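Side-chain contacts in cryptochrome DASH, chloroplastic/mitochondrial (Arabidopsis thaliana, PDB 2J4D), which repairs cyclobutane pyrimidine dimers in single-stranded DNA as a photolyase, binds DNA without sequence preference, and may also serve as a photoreceptor: residues Lys199-Glu202 against Ala203-Ile207; Val256-Val259 against Phe260-Trp264. One frame throughout, in Å; residues are numbered along the deposited sequence.

Contact 1 (Lys199-Glu202 against Ala203-Ile207); sequences KSVE and AKCSI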
loop_
_atom_site.group_PDB
_atom_site.type_symbol
_atom_site.label_atom_id
_atom_site.label_comp_id
_atom_site.label_asym_id
_atom_site.label_seq_id
_atom_site.Cartn_x
_atom_site.Cartn_y
_atom_site.Cartn_z
ATOM N N LYS A 199 -8.257 6.951 -20.455
ATOM C CA LYS A 199 -8.834 7.954 -21.343
ATOM C C LYS A 199 -10.279 8.246 -20.971
ATOM O O LYS A 199 -10.711 9.398 -21.015
ATOM C CB LYS A 199 -8.763 7.499 -22.805
ATOM C CG LYS A 199 -7.354 7.411 -23.361
ATOM C CD LYS A 199 -7.375 7.229 -24.875
ATOM C CE LYS A 199 -5.979 6.961 -25.427
ATOM N NZ LYS A 199 -4.998 8.030 -25.084
ATOM N N SER A 200 -11.017 7.207 -20.583
ATOM C CA SER A 200 -12.421 7.370 -20.219
ATOM C C SER A 200 -12.659 8.167 -18.950
ATOM O O SER A 200 -13.476 9.087 -18.942
ATOM C CB SER A 200 -13.108 6.009 -20.081
ATOM O OG SER A 200 -13.052 5.308 -21.304
ATOM N N VAL A 201 -11.972 7.821 -17.866
ATOM C CA VAL A 201 -12.187 8.567 -16.635
ATOM C C VAL A 201 -11.696 10.002 -16.767
ATOM O O VAL A 201 -12.336 10.920 -16.258
ATOM C CB VAL A 201 -11.520 7.888 -15.408
ATOM C CG1 VAL A 201 -12.141 6.512 -15.193
ATOM C CG2 VAL A 201 -10.015 7.775 -15.608
ATOM N N GLU A 202 -10.578 10.204 -17.463
ATOM C CA GLU A 202 -10.042 11.555 -17.627
ATOM C C GLU A 202 -10.942 12.415 -18.496
ATOM O O GLU A 202 -10.994 13.632 -18.344
ATOM C CB GLU A 202 -8.632 11.512 -18.226
ATOM C CG GLU A 202 -7.597 10.918 -17.284
ATOM C CD GLU A 202 -6.171 11.186 -17.721
ATOM O OE1 GLU A 202 -5.785 10.746 -18.822
ATOM O OE2 GLU A 202 -5.436 11.839 -16.953
ATOM N N ALA A 203 -11.667 11.781 -19.407
ATOM C CA ALA A 203 -12.551 12.530 -20.281
ATOM C C ALA A 203 -13.953 12.710 -19.710
ATOM O O ALA A 203 -14.605 13.731 -19.957
ATOM C CB ALA A 203 -12.634 11.848 -21.639
ATOM N N LYS A 204 -14.416 11.744 -18.922
ATOM C CA LYS A 204 -15.773 11.833 -18.404
ATOM C C LYS A 204 -15.960 11.965 -16.900
ATOM O O LYS A 204 -17.095 12.047 -16.427
ATOM C CB LYS A 204 -16.569 10.625 -18.892
ATOM C CG LYS A 204 -16.443 10.369 -20.380
ATOM C CD LYS A 204 -17.307 9.194 -20.779
ATOM C CE LYS A 204 -16.922 8.640 -22.133
ATOM N NZ LYS A 204 -17.764 7.453 -22.464
ATOM N N CYS A 205 -14.874 11.992 -16.141
ATOM C CA CYS A 205 -15.006 12.096 -14.691
ATOM C C CYS A 205 -14.223 13.233 -14.087
ATOM O O CYS A 205 -13.279 13.751 -14.685
ATOM C CB CYS A 205 -14.527 10.817 -14.006
ATOM S SG CYS A 205 -15.292 9.321 -14.573
ATOM N N SER A 206 -14.626 13.594 -12.876
ATOM C CA SER A 206 -13.961 14.627 -12.101
ATOM C C SER A 206 -13.482 13.940 -10.829
ATOM O O SER A 206 -14.038 12.916 -10.416
ATOM C CB SER A 206 -14.935 15.748 -11.721
ATOM O OG SER A 206 -15.270 16.542 -12.841
ATOM N N ILE A 207 -12.444 14.495 -10.217
ATOM C CA ILE A 207 -11.920 13.959 -8.971
ATOM C C ILE A 207 -12.580 14.795 -7.878
ATOM O O ILE A 207 -12.566 16.022 -7.939
ATOM C CB ILE A 207 -10.384 14.122 -8.902
ATOM C CG1 ILE A 207 -9.722 13.243 -9.968
ATOM C CG2 ILE A 207 -9.873 13.734 -7.514
ATOM C CD1 ILE A 207 -8.216 13.412 -10.055
HETATM O O HOH W 1 -13.101 14.912 -17.341
#
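Val-201 and Cys-205 meet one turn apart where helix 194-204 runs out. The branch carbon CB of Val-201 lies 4.1 Å from SG of Cys-205, an apolar touch between two compact side chains. Cys-205 turns its sulfur anti to its own carbonyl carbon (chi1 -54°), which lays SG back alongside the preceding turn, 3.8 Å from CA of Val-201. Behind this touch stands the backbone bond from Cys-205 N to Val-201 O, 2.8 Å long but bent, with an N-H...O angle of 136°. Ser-200 O is approached by two amides: Lys-204 N binds it at 2.8 Å, while Ala-203 N makes only weak bonds, the shorter to Lys-199 O and the longer to Ser-200 O. The first methylenes of Lys-204 lie beside the same carbonyl oxygen, CB and CG each 3.5 Å from Ser-200 O, and the long chain suits a solvent-facing place. One water ties the end together, donating to Glu-202 O at 2.7 Å and to Cys-205 O at 2.9 Å, so it bridges the last turn to the departing chain.

Further out, Ser-200 OG bonds back to Gln-196 O, which lets a small hydroxyl sit on a helix flank beside Phe-185. The carboxylate of Glu-202 forms a salt bridge with Arg-198 through OE1 and a hydrogen bond with Tyr-320 OH through OE2. Leu-183 covers Val-201, and Tyr-178 and Pro-184 pack on Cys-205. The whole is a helix C-terminus within the photolyase family region, its last turn joined to the outgoing chain by a bridging water, in which Cys-205 is the first residue to leave helical backbone angles.

Contact 2 (Val256-Val259 against Phe260-Trp264); sequences VGRV and FEYFW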
loop_
_atom_site.group_PDB
_atom_site.type_symbol
_atom_site.label_atom_id
_atom_site.label_comp_id
_atom_site.label_asym_id
_atom_site.label_seq_id
_atom_site.Cartn_x
_atom_site.Cartn_y
_atom_site.Cartn_z
ATOM N N VAL A 256 2.029 12.494 5.472
ATOM C CA VAL A 256 1.840 13.829 4.920
ATOM C C VAL A 256 3.186 14.551 4.939
ATOM O O VAL A 256 3.424 15.465 4.153
ATOM C CB VAL A 256 0.764 14.638 5.690
ATOM C CG1 VAL A 256 -0.560 13.860 5.683
ATOM C CG2 VAL A 256 1.219 14.927 7.096
ATOM N N GLY A 257 4.075 14.113 5.825
ATOM C CA GLY A 257 5.399 14.706 5.885
ATOM C C GLY A 257 6.162 14.390 4.606
ATOM O O GLY A 257 6.912 15.230 4.104
ATOM N N ARG A 258 5.971 13.180 4.073
ATOM C CA ARG A 258 6.651 12.782 2.837
ATOM C C ARG A 258 6.070 13.513 1.630
ATOM O O ARG A 258 6.801 13.848 0.693
ATOM C CB ARG A 258 6.570 11.259 2.639
ATOM C CG ARG A 258 7.164 10.744 1.320
ATOM C CD ARG A 258 8.629 11.172 1.104
ATOM N NE ARG A 258 9.088 10.760 -0.220
ATOM C CZ ARG A 258 10.313 10.959 -0.704
ATOM N NH1 ARG A 258 11.238 11.574 0.026
ATOM N NH2 ARG A 258 10.610 10.532 -1.927
ATOM N N VAL A 259 4.757 13.752 1.637
ATOM C CA VAL A 259 4.140 14.485 0.535
ATOM C C VAL A 259 4.755 15.894 0.552
ATOM O O VAL A 259 5.154 16.430 -0.482
ATOM C CB VAL A 259 2.597 14.578 0.692
ATOM C CG1 VAL A 259 2.028 15.533 -0.336
ATOM C CG2 VAL A 259 1.971 13.201 0.471
ATOM N N PHE A 260 4.844 16.481 1.738
ATOM C CA PHE A 260 5.443 17.804 1.874
ATOM C C PHE A 260 6.908 17.775 1.422
ATOM O O PHE A 260 7.363 18.624 0.656
ATOM C CB PHE A 260 5.370 18.250 3.335
ATOM C CG PHE A 260 6.206 19.451 3.646
ATOM C CD1 PHE A 260 5.799 20.723 3.256
ATOM C CD2 PHE A 260 7.419 19.306 4.315
ATOM C CE1 PHE A 260 6.589 21.835 3.525
ATOM C CE2 PHE A 260 8.220 20.417 4.592
ATOM C CZ PHE A 260 7.803 21.681 4.196
ATOM N N GLU A 261 7.640 16.778 1.897
ATOM C CA GLU A 261 9.056 16.651 1.576
ATOM C C GLU A 261 9.370 16.517 0.084
ATOM O O GLU A 261 10.230 17.225 -0.453
ATOM C CB GLU A 261 9.639 15.457 2.329
ATOM C CG GLU A 261 11.116 15.232 2.091
ATOM C CD GLU A 261 11.644 14.059 2.887
ATOM O OE1 GLU A 261 11.421 12.899 2.474
ATOM O OE2 GLU A 261 12.264 14.301 3.942
ATOM N N TYR A 262 8.664 15.612 -0.582
ATOM C CA TYR A 262 8.885 15.357 -1.998
ATOM C C TYR A 262 8.391 16.492 -2.890
ATOM O O TYR A 262 9.097 16.936 -3.796
ATOM C CB TYR A 262 8.199 14.050 -2.405
ATOM C CG TYR A 262 8.568 13.596 -3.798
ATOM C CD1 TYR A 262 9.850 13.126 -4.078
ATOM C CD2 TYR A 262 7.654 13.688 -4.848
ATOM C CE1 TYR A 262 10.218 12.763 -5.376
ATOM C CE2 TYR A 262 8.013 13.328 -6.150
ATOM C CZ TYR A 262 9.298 12.870 -6.403
ATOM O OH TYR A 262 9.667 12.545 -7.686
ATOM N N PHE A 263 7.177 16.960 -2.630
ATOM C CA PHE A 263 6.587 18.032 -3.417
ATOM C C PHE A 263 7.182 19.410 -3.165
ATOM O O PHE A 263 7.670 20.073 -4.082
ATOM C CB PHE A 263 5.079 18.154 -3.134
ATOM C CG PHE A 263 4.230 17.114 -3.806
ATOM C CD1 PHE A 263 4.802 15.992 -4.398
ATOM C CD2 PHE A 263 2.848 17.246 -3.818
ATOM C CE1 PHE A 263 4.006 15.011 -4.995
ATOM C CE2 PHE A 263 2.037 16.271 -4.412
ATOM C CZ PHE A 263 2.618 15.153 -5.000
ATOM N N TRP A 264 7.131 19.827 -1.906
ATOM C CA TRP A 264 7.537 21.167 -1.538
ATOM C C TRP A 264 8.958 21.438 -1.076
ATOM O O TRP A 264 9.664 22.232 -1.696
ATOM C CB TRP A 264 6.537 21.695 -0.511
ATOM C CG TRP A 264 5.101 21.571 -0.986
ATOM C CD1 TRP A 264 4.209 20.570 -0.683
ATOM C CD2 TRP A 264 4.421 22.450 -1.893
ATOM N NE1 TRP A 264 3.020 20.776 -1.349
ATOM C CE2 TRP A 264 3.123 21.922 -2.098
ATOM C CE3 TRP A 264 4.786 23.635 -2.555
ATOM C CZ2 TRP A 264 2.184 22.541 -2.938
ATOM C CZ3 TRP A 264 3.849 24.253 -3.394
ATOM C CH2 TRP A 264 2.565 23.702 -3.575
#
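Arg-258 and Glu-261 are brought together by their torsions: CG of the arginine stands anti to the backbone N (chi1 176°) and the chain then bends at chi2 (55°), while the glutamate runs extended. NH1 thus meets Glu-261 OE1 at 2.8 Å in a salt bridge. The oxygen lies in the guanidinium plane but is approached on its anti side, 23° out of the carboxylate plane, and the two flat groups stand almost perpendicular. Tyr-262 CB sits over one guanidinium face, 4.0 Å from Arg-258 NE, and the ring's CD1 is 3.5 Å from NH2.

The other end of each charge is also held: Arg-258 NE bonds to Thr-286 O, with weaker bonds from NH2 to Pro-282 O and Ser-285 O, and Glu-261 OE2 accepts from Ala-9 N. A leucine in place of Arg-258 would probably leave the buried Glu-261 carboxylate without this charged partner and Thr-286 O without its donor. On another flank, Val-259 CG1 lies over one face of the Phe-263 ring, 4.0 Å from CD2; valine suits the place because CG1, anti to the backbone N, is carried to the ring face.

Helix 252-265 meets several parts of the fold. Arg-258 and Tyr-262 turn to the loop carrying Thr-286, and Glu-261 faces the chain just after strand 4-7. Phe-263 and Trp-264 pack on helix 299-312, where Trp-264 NE1 bonds to Glu-305.

Overall arrangement
In sequence, the 199-207 contact ends well ahead of 256-264, and the two do not touch: their centres are 26 Å apart and their nearest atoms about 12 Å. Contact 1 is a surface helix end, contact 2 the buried middle and end of another helix. Contact 2 lies much closer to the flavin than contact 1. The side chain of Glu-202 is about 13 Å from the bound FAD, that of Tyr-262 about 6 Å. Tyr-262 also comes within about 3 Å of the side chain of Tyr-272, and Arg-258 within about 4 Å of that of Lys-287, both probable FAD-binding residues, consistent with a second-shell role for contact 2.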